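Local coordinates for chitin oligosaccharide binding protein NagB2 (Paenibacillus sp. FPU-7, PDB 7EHU) that binds chitin oligosaccharides, N,N'-diacetylchitobiose and its triacetyl homologue, as an extracellular solute-binding protein, probably passing them to a membrane transporter, at residues V30-R35 with K330-F335; N201-S206 with F297-I302; L207-A210 with A216-G219. All blocks are in the same frame, centred on the assembly; numbering follows the deposited sequence.

Contact 1: residues V30-R35 with K330-F335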
loop_
_atom_site.group_PDB
_atom_site.type_symbol
_atom_site.label_atom_id
_atom_site.label_comp_id
_atom_site.label_asym_id
_atom_site.label_seq_id
_atom_site.Cartn_x
_atom_site.Cartn_y
_atom_site.Cartn_z
ATOM N N VAL A 30 -10.730 -5.127 -31.586
ATOM C CA VAL A 30 -11.074 -4.415 -30.358
ATOM C C VAL A 30 -9.795 -3.884 -29.727
ATOM O O VAL A 30 -8.775 -4.574 -29.690
ATOM C CB VAL A 30 -11.871 -5.336 -29.403
ATOM C CG1 VAL A 30 -11.051 -6.526 -28.959
ATOM C CG2 VAL A 30 -12.383 -4.576 -28.225
ATOM N N SER A 31 -9.845 -2.648 -29.242
ATOM C CA SER A 31 -8.719 -2.024 -28.563
ATOM C C SER A 31 -9.106 -1.770 -27.117
ATOM O O SER A 31 -10.166 -1.188 -26.847
ATOM C CB SER A 31 -8.336 -0.697 -29.230
ATOM O OG SER A 31 -7.263 -0.074 -28.539
ATOM N N LEU A 32 -8.254 -2.202 -26.191
ATOM C CA LEU A 32 -8.497 -2.026 -24.763
ATOM C C LEU A 32 -7.315 -1.278 -24.168
ATOM O O LEU A 32 -6.161 -1.609 -24.447
ATOM C CB LEU A 32 -8.643 -3.385 -24.061
ATOM C CG LEU A 32 -9.861 -4.211 -24.508
ATOM C CD1 LEU A 32 -9.486 -5.119 -25.661
ATOM C CD2 LEU A 32 -10.408 -5.021 -23.352
ATOM N N THR A 33 -7.594 -0.277 -23.351
ATOM C CA THR A 33 -6.560 0.381 -22.576
ATOM C C THR A 33 -6.416 -0.320 -21.237
ATOM O O THR A 33 -7.406 -0.601 -20.550
ATOM C CB THR A 33 -6.886 1.855 -22.386
ATOM O OG1 THR A 33 -6.961 2.460 -23.685
ATOM C CG2 THR A 33 -5.823 2.556 -21.519
ATOM N N LEU A 34 -5.170 -0.606 -20.880
ATOM C CA LEU A 34 -4.814 -1.265 -19.628
ATOM C C LEU A 34 -3.977 -0.269 -18.834
ATOM O O LEU A 34 -2.795 -0.053 -19.135
ATOM C CB LEU A 34 -4.061 -2.563 -19.908
ATOM C CG LEU A 34 -3.956 -3.554 -18.754
ATOM C CD1 LEU A 34 -3.314 -4.853 -19.244
ATOM C CD2 LEU A 34 -3.176 -2.995 -17.555
ATOM N N ARG A 35 -4.617 0.365 -17.853
ATOM C CA ARG A 35 -3.983 1.328 -16.966
ATOM C C ARG A 35 -3.258 0.600 -15.844
ATOM O O ARG A 35 -3.879 -0.141 -15.076
ATOM C CB ARG A 35 -5.050 2.261 -16.394
ATOM C CG ARG A 35 -4.588 3.187 -15.272
ATOM C CD ARG A 35 -3.675 4.330 -15.725
ATOM N NE ARG A 35 -4.227 4.992 -16.888
ATOM C CZ ARG A 35 -5.330 5.738 -16.904
ATOM N NH1 ARG A 35 -6.001 5.946 -15.782
ATOM N NH2 ARG A 35 -5.792 6.233 -18.045
ATOM N N LYS A 330 -14.928 -10.352 -23.849
ATOM C CA LYS A 330 -14.160 -11.564 -24.122
ATOM C C LYS A 330 -12.668 -11.349 -23.884
ATOM O O LYS A 330 -11.991 -12.218 -23.323
ATOM C CB LYS A 330 -14.399 -12.006 -25.558
ATOM C CG LYS A 330 -13.777 -13.339 -25.943
ATOM C CD LYS A 330 -14.214 -13.786 -27.343
ATOM C CE LYS A 330 -15.672 -13.391 -27.625
ATOM N NZ LYS A 330 -16.769 -14.151 -26.949
ATOM N N ALA A 331 -12.137 -10.217 -24.346
ATOM C CA ALA A 331 -10.734 -9.902 -24.124
ATOM C C ALA A 331 -10.434 -9.726 -22.644
ATOM O O ALA A 331 -9.393 -10.187 -22.162
ATOM C CB ALA A 331 -10.370 -8.646 -24.910
ATOM N N VAL A 332 -11.335 -9.064 -21.913
ATOM C CA VAL A 332 -11.133 -8.852 -20.488
ATOM C C VAL A 332 -11.140 -10.180 -19.749
ATOM O O VAL A 332 -10.312 -10.410 -18.863
ATOM C CB VAL A 332 -12.200 -7.878 -19.940
ATOM C CG1 VAL A 332 -12.321 -7.995 -18.423
ATOM C CG2 VAL A 332 -11.896 -6.448 -20.339
ATOM N N LYS A 333 -12.076 -11.063 -20.090
ATOM C CA LYS A 333 -12.117 -12.359 -19.425
ATOM C C LYS A 333 -10.829 -13.134 -19.675
ATOM O O LYS A 333 -10.313 -13.796 -18.771
ATOM C CB LYS A 333 -13.316 -13.164 -19.918
ATOM C CG LYS A 333 -14.660 -12.653 -19.432
ATOM C CD LYS A 333 -15.756 -13.722 -19.567
ATOM C CE LYS A 333 -17.042 -13.195 -20.181
ATOM N NZ LYS A 333 -17.896 -14.324 -20.656
ATOM N N ALA A 334 -10.307 -13.076 -20.899
ATOM C CA ALA A 334 -9.057 -13.763 -21.211
ATOM C C ALA A 334 -7.894 -13.179 -20.420
ATOM O O ALA A 334 -7.017 -13.917 -19.954
ATOM C CB ALA A 334 -8.779 -13.718 -22.719
ATOM N N PHE A 335 -7.874 -11.857 -20.259
ATOM C CA PHE A 335 -6.834 -11.238 -19.455
ATOM C C PHE A 335 -6.910 -11.727 -18.009
ATOM O O PHE A 335 -5.888 -12.085 -17.408
ATOM C CB PHE A 335 -6.956 -9.711 -19.487
ATOM C CG PHE A 335 -6.035 -9.037 -18.505
ATOM C CD1 PHE A 335 -4.679 -8.913 -18.779
ATOM C CD2 PHE A 335 -6.501 -8.598 -17.285
ATOM C CE1 PHE A 335 -3.820 -8.341 -17.874
ATOM C CE2 PHE A 335 -5.632 -8.016 -16.365
ATOM C CZ PHE A 335 -4.291 -7.905 -16.654
#
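Leu32 and Leu34 on the strand meet Ala331, Val332 and Phe335 on the helix, a helix-on-sheet packing in the alpha/beta fold of a bacterial solute-binding protein. Strand 30-36 lies between parallel strands 64-70 and 93-97, and helix 326-339 crosses its face, the local axes 10.1 Å apart at -48°. Leucines at alternate positions suit this place, because residues two apart on a strand project to the same face.

Leu32 can be followed outward. Its CB and CG form the stem and stay more than 4.2 Å from the helix. A chi1 of -64° sets CG beside the backbone N, and the unusual chi2 of 91° brings both methyls to the helix. CD1 rests on Ala331 CB at 3.7 Å, while CD2 meets Val332 CG2 at 3.7 Å and also comes within 3.9 Å of that same Ala331 CB. Alanine fits here since its single methyl lets the helix come close enough to sit beneath both branches of the leucine. Val332 adds a second branched surface, its side chain slanting across that of Leu32.

Beyond the two segments, helix 44-60 packs alongside, with Val54 against Leu34 and Leu50 against Phe335. Leu34 and Phe335 cross at about a right angle, and Leu34 CD1 approaches the ring obliquely, 3.8 Å from Phe335 CE1 and 4.1 Å from Phe335 CZ.

Contact 2: residues N201-S206 with F297-I302; sequences NMLANS and FRFPNI
Phe299 presents its ring to Ser206 and Leu203, so a loop residue packs against one side of helix 197-212. The loop follows strand 294-297 in the sheet of this solute-binding fold. The conformation of Phe299 makes the contact possible: with chi1 at -167° its ring is carried away from the backbone N, and chi2 of -86° stands the ring across the stem, turning one face to the helix.

Over the centre of that face lies the backbone oxygen Ser206 O, 4.0 Å above the plane. Pro300 CD covers the opposite face at 3.5 Å, nearer the rim, which leaves the ring sandwiched. Ser206 also touches through its carbon, CB lying 3.7 Å from Phe299 CD2, and the small side chain lets the loop approach. Leu203 reaches the rim instead: its CG stands opposite the backbone N (chi1 -177°), carrying CD1 out to the ring edge, near its plane, 4.2 Å from Phe299 CE2. A long branched side chain can span this distance from one turn earlier on the helix, and it crosses the phenylalanine at about a right angle.

Phe151 and Phe273 of the sheet strands also touch Phe299. Replacing the ring by an alanine is likely to leave Leu203 CD1 and Ser206 CB without their aromatic partner and open a gap between loop and helix. Since the pairing involves only carbon surfaces and a carbonyl oxygen seated on a ring face, it rests on shape and burial rather than on directional bonds.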
loop_
_atom_site.group_PDB
_atom_site.type_symbol
_atom_site.label_atom_id
_atom_site.label_comp_id
_atom_site.label_asym_id
_atom_site.label_seq_id
_atom_site.Cartn_x
_atom_site.Cartn_y
_atom_site.Cartn_z
ATOM N N ASN A 201 1.808 9.076 5.651
ATOM C CA ASN A 201 0.609 8.477 6.216
ATOM C C ASN A 201 0.752 6.995 6.516
ATOM O O ASN A 201 -0.001 6.480 7.347
ATOM C CB ASN A 201 -0.615 8.739 5.339
ATOM C CG ASN A 201 -1.147 10.161 5.493
ATOM O OD1 ASN A 201 -0.884 10.839 6.484
ATOM N ND2 ASN A 201 -1.923 10.598 4.515
ATOM N N MET A 202 1.684 6.288 5.880
ATOM C CA MET A 202 1.910 4.898 6.289
ATOM C C MET A 202 2.290 4.855 7.757
ATOM O O MET A 202 1.721 4.105 8.557
ATOM C CB MET A 202 3.040 4.290 5.453
ATOM C CG MET A 202 2.649 3.979 4.015
ATOM S SD MET A 202 3.822 2.844 3.206
ATOM C CE MET A 202 5.123 4.023 2.795
ATOM N N LEU A 203 3.257 5.683 8.127
ATOM C CA LEU A 203 3.713 5.741 9.503
ATOM C C LEU A 203 2.653 6.331 10.410
ATOM O O LEU A 203 2.414 5.818 11.508
ATOM C CB LEU A 203 5.002 6.553 9.557
ATOM C CG LEU A 203 5.668 6.662 10.925
ATOM C CD1 LEU A 203 5.968 5.290 11.523
ATOM C CD2 LEU A 203 6.947 7.489 10.824
ATOM N N ALA A 204 2.005 7.406 9.963
ATOM C CA ALA A 204 0.963 8.025 10.770
ATOM C C ALA A 204 -0.154 7.042 11.070
ATOM O O ALA A 204 -0.665 7.003 12.195
ATOM C CB ALA A 204 0.409 9.256 10.054
ATOM N N ASN A 205 -0.555 6.250 10.072
ATOM C CA ASN A 205 -1.666 5.318 10.247
ATOM C C ASN A 205 -1.337 4.243 11.263
ATOM O O ASN A 205 -2.137 3.990 12.175
ATOM C CB ASN A 205 -2.284 5.036 8.860
ATOM C CG ASN A 205 -3.396 3.988 8.781
ATOM O OD1 ASN A 205 -3.518 3.253 7.794
ATOM N ND2 ASN A 205 -4.070 3.752 9.905
ATOM N N SER A 206 -0.131 3.682 11.215
ATOM C CA SER A 206 0.225 2.716 12.248
ATOM C C SER A 206 0.363 3.365 13.618
ATOM O O SER A 206 0.051 2.721 14.622
ATOM C CB SER A 206 1.445 1.887 11.856
ATOM O OG SER A 206 1.084 0.877 10.930
ATOM N N PHE A 297 10.604 -5.597 11.541
ATOM C CA PHE A 297 9.752 -5.722 12.714
ATOM C C PHE A 297 8.449 -4.968 12.491
ATOM O O PHE A 297 8.424 -3.907 11.856
ATOM C CB PHE A 297 10.437 -5.295 14.030
ATOM C CG PHE A 297 11.010 -3.902 14.048
ATOM C CD1 PHE A 297 12.301 -3.657 13.606
ATOM C CD2 PHE A 297 10.265 -2.835 14.577
ATOM C CE1 PHE A 297 12.850 -2.375 13.667
ATOM C CE2 PHE A 297 10.807 -1.545 14.630
ATOM C CZ PHE A 297 12.108 -1.324 14.175
ATOM N N ARG A 298 7.370 -5.533 13.021
ATOM C CA ARG A 298 6.103 -4.844 12.970
ATOM C C ARG A 298 6.120 -3.667 13.943
ATOM O O ARG A 298 6.966 -3.554 14.830
ATOM C CB ARG A 298 4.951 -5.800 13.242
ATOM C CG ARG A 298 4.723 -6.175 14.662
ATOM C CD ARG A 298 3.319 -6.818 14.832
ATOM N NE ARG A 298 3.224 -7.480 16.118
ATOM C CZ ARG A 298 3.559 -8.744 16.359
ATOM N NH1 ARG A 298 3.986 -9.542 15.393
ATOM N NH2 ARG A 298 3.445 -9.209 17.585
ATOM N N PHE A 299 5.207 -2.745 13.715
ATOM C CA PHE A 299 5.130 -1.550 14.534
ATOM C C PHE A 299 5.112 -1.946 16.014
ATOM O O PHE A 299 4.363 -2.848 16.395
ATOM C CB PHE A 299 3.877 -0.739 14.170
ATOM C CG PHE A 299 3.906 0.639 14.763
ATOM C CD1 PHE A 299 3.438 0.867 16.054
ATOM C CD2 PHE A 299 4.465 1.699 14.067
ATOM C CE1 PHE A 299 3.524 2.116 16.626
ATOM C CE2 PHE A 299 4.554 2.941 14.649
ATOM C CZ PHE A 299 4.080 3.144 15.924
ATOM N N PRO A 300 5.918 -1.311 16.862
ATOM C CA PRO A 300 6.028 -1.754 18.262
ATOM C C PRO A 300 4.810 -1.402 19.111
ATOM O O PRO A 300 4.034 -0.499 18.808
ATOM C CB PRO A 300 7.256 -0.993 18.770
ATOM C CG PRO A 300 7.293 0.258 17.914
ATOM C CD PRO A 300 6.843 -0.203 16.552
ATOM N N ASN A 301 4.674 -2.112 20.223
ATOM C CA ASN A 301 3.511 -1.970 21.101
ATOM C C ASN A 301 3.614 -0.727 21.985
ATOM O O ASN A 301 4.582 -0.557 22.743
ATOM C CB ASN A 301 3.346 -3.230 21.953
ATOM C CG ASN A 301 2.938 -4.453 21.145
ATOM O OD1 ASN A 301 2.376 -4.334 20.056
ATOM N ND2 ASN A 301 3.267 -5.626 21.647
ATOM N N ILE A 302 2.598 0.136 21.891
ATOM C CA ILE A 302 2.488 1.315 22.748
ATOM C C ILE A 302 1.737 1.012 24.036
ATOM O O ILE A 302 1.941 1.717 25.033
ATOM C CB ILE A 302 1.842 2.482 21.973
ATOM C CG1 ILE A 302 2.862 3.081 20.999
ATOM C CG2 ILE A 302 1.297 3.577 22.918
ATOM C CD1 ILE A 302 2.299 4.093 20.031
#

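Contact 3: residues L207-A210 with A216-G219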
loop_
_atom_site.group_PDB
_atom_site.type_symbol
_atom_site.label_atom_id
_atom_site.label_comp_id
_atom_site.label_asym_id
_atom_site.label_seq_id
_atom_site.Cartn_x
_atom_site.Cartn_y
_atom_site.Cartn_z
ATOM N N LEU A 207 0.797 4.630 13.677
ATOM C CA LEU A 207 0.855 5.344 14.948
ATOM C C LEU A 207 -0.525 5.511 15.562
ATOM O O LEU A 207 -0.723 5.196 16.736
ATOM C CB LEU A 207 1.520 6.701 14.777
ATOM C CG LEU A 207 3.017 6.700 15.054
ATOM C CD1 LEU A 207 3.661 7.962 14.478
ATOM C CD2 LEU A 207 3.277 6.611 16.539
ATOM N N PHE A 208 -1.496 6.028 14.795
ATOM C CA PHE A 208 -2.793 6.312 15.412
ATOM C C PHE A 208 -3.611 5.052 15.666
ATOM O O PHE A 208 -4.456 5.058 16.562
ATOM C CB PHE A 208 -3.576 7.477 14.774
ATOM C CG PHE A 208 -4.086 7.272 13.360
ATOM C CD1 PHE A 208 -5.128 6.399 13.073
ATOM C CD2 PHE A 208 -3.610 8.073 12.327
ATOM C CE1 PHE A 208 -5.622 6.301 11.770
ATOM C CE2 PHE A 208 -4.103 7.959 11.046
ATOM C CZ PHE A 208 -5.096 7.079 10.776
ATOM N N VAL A 209 -3.365 3.966 14.933
ATOM C CA VAL A 209 -3.981 2.703 15.313
ATOM C C VAL A 209 -3.311 2.166 16.571
ATOM O O VAL A 209 -3.978 1.627 17.462
ATOM C CB VAL A 209 -3.986 1.710 14.132
ATOM C CG1 VAL A 209 -4.380 0.300 14.596
ATOM C CG2 VAL A 209 -4.909 2.213 13.005
ATOM N N ALA A 210 -1.991 2.339 16.687
ATOM C CA ALA A 210 -1.299 1.905 17.898
ATOM C C ALA A 210 -1.775 2.670 19.124
ATOM O O ALA A 210 -1.832 2.103 20.222
ATOM C CB ALA A 210 0.217 2.069 17.752
ATOM N N ALA A 216 -10.984 3.117 15.878
ATOM C CA ALA A 216 -11.017 4.559 15.642
ATOM C C ALA A 216 -11.091 4.878 14.152
ATOM O O ALA A 216 -11.909 5.698 13.730
ATOM C CB ALA A 216 -9.808 5.232 16.292
ATOM N N GLN A 217 -10.249 4.241 13.332
ATOM C CA GLN A 217 -10.295 4.551 11.908
ATOM C C GLN A 217 -11.542 3.980 11.251
ATOM O O GLN A 217 -12.004 4.525 10.244
ATOM C CB GLN A 217 -9.030 4.088 11.196
ATOM C CG GLN A 217 -8.734 2.601 11.256
ATOM C CD GLN A 217 -7.630 2.210 10.309
ATOM O OE1 GLN A 217 -6.853 3.067 9.846
ATOM N NE2 GLN A 217 -7.551 0.919 10.002
ATOM N N GLU A 218 -12.106 2.901 11.805
ATOM C CA GLU A 218 -13.364 2.382 11.279
ATOM C C GLU A 218 -14.503 3.361 11.518
ATOM O O GLU A 218 -15.455 3.415 10.731
ATOM C CB GLU A 218 -13.714 1.051 11.955
ATOM C CG GLU A 218 -12.733 -0.082 11.676
ATOM C CD GLU A 218 -12.870 -0.717 10.293
ATOM O OE1 GLU A 218 -11.882 -1.368 9.868
ATOM O OE2 GLU A 218 -13.947 -0.598 9.652
ATOM N N GLY A 219 -14.420 4.140 12.593
ATOM C CA GLY A 219 -15.510 5.004 12.985
ATOM C C GLY A 219 -15.531 6.374 12.334
ATOM O O GLY A 219 -16.577 7.026 12.365
#
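Gln217 meets Phe208 and Val209 where the short helix 214-219 meets the end of helix 197-212. The later segment starts at Ala216, whose CA is 7.3 Å from Val209 CA, the nearest backbone approach; its small methyl points to the partner helix without touching it and permits the short spacing.

Gln217 comes next and makes the contact. Its chi1 of 60° places CG between the backbone N and the carbonyl carbon, and beyond CG the chain is extended, so the amide reaches across to Phe208 and Val209. Val209 CG2 lies 3.8 Å from both Gln217 CD and OE1, one methyl of the branched valine against the amide. Phe208 crosses the glutamine at about a right angle, with CE1 4.1 Å from Gln217 CB and 4.0 Å from OE1, ring and amide planes 69° apart.

These are two successive helices of the solute-binding fold, with a single residue between their ranges, beside strand 383-385, whose Phe385 touches both Val209 and Gln217. The buried amide needs polar mates: NE2 donates to Pro386 O, and OE1 takes a weak bond from Asn205 ND2. Further on, Gly219 N donates to Ala216 O at 3.2 Å, an oxygen that also accepts from Thr225 OG1.

Contacts 2 and 3 are neighbours, their centres 11 Å apart, and both use helix 197-212, which offers successive turns first to the loop 297-302 and then to helix 214-219. They touch directly: Phe299 and Ile302 pack on Ala210, and Phe299 also on Leu207. Contact 1, built on the first strand, 30-36, and helix 326-339, stands apart, with its centre 39 Å from each and on the opposite side of the chain's centre. In sequence the contacts are nested: contact 3 lies inside the loop closed by contact 2, itself inside that of contact 1. This is consistent with the two-lobed fold of solute-binding proteins, in which sugar binds between lobes.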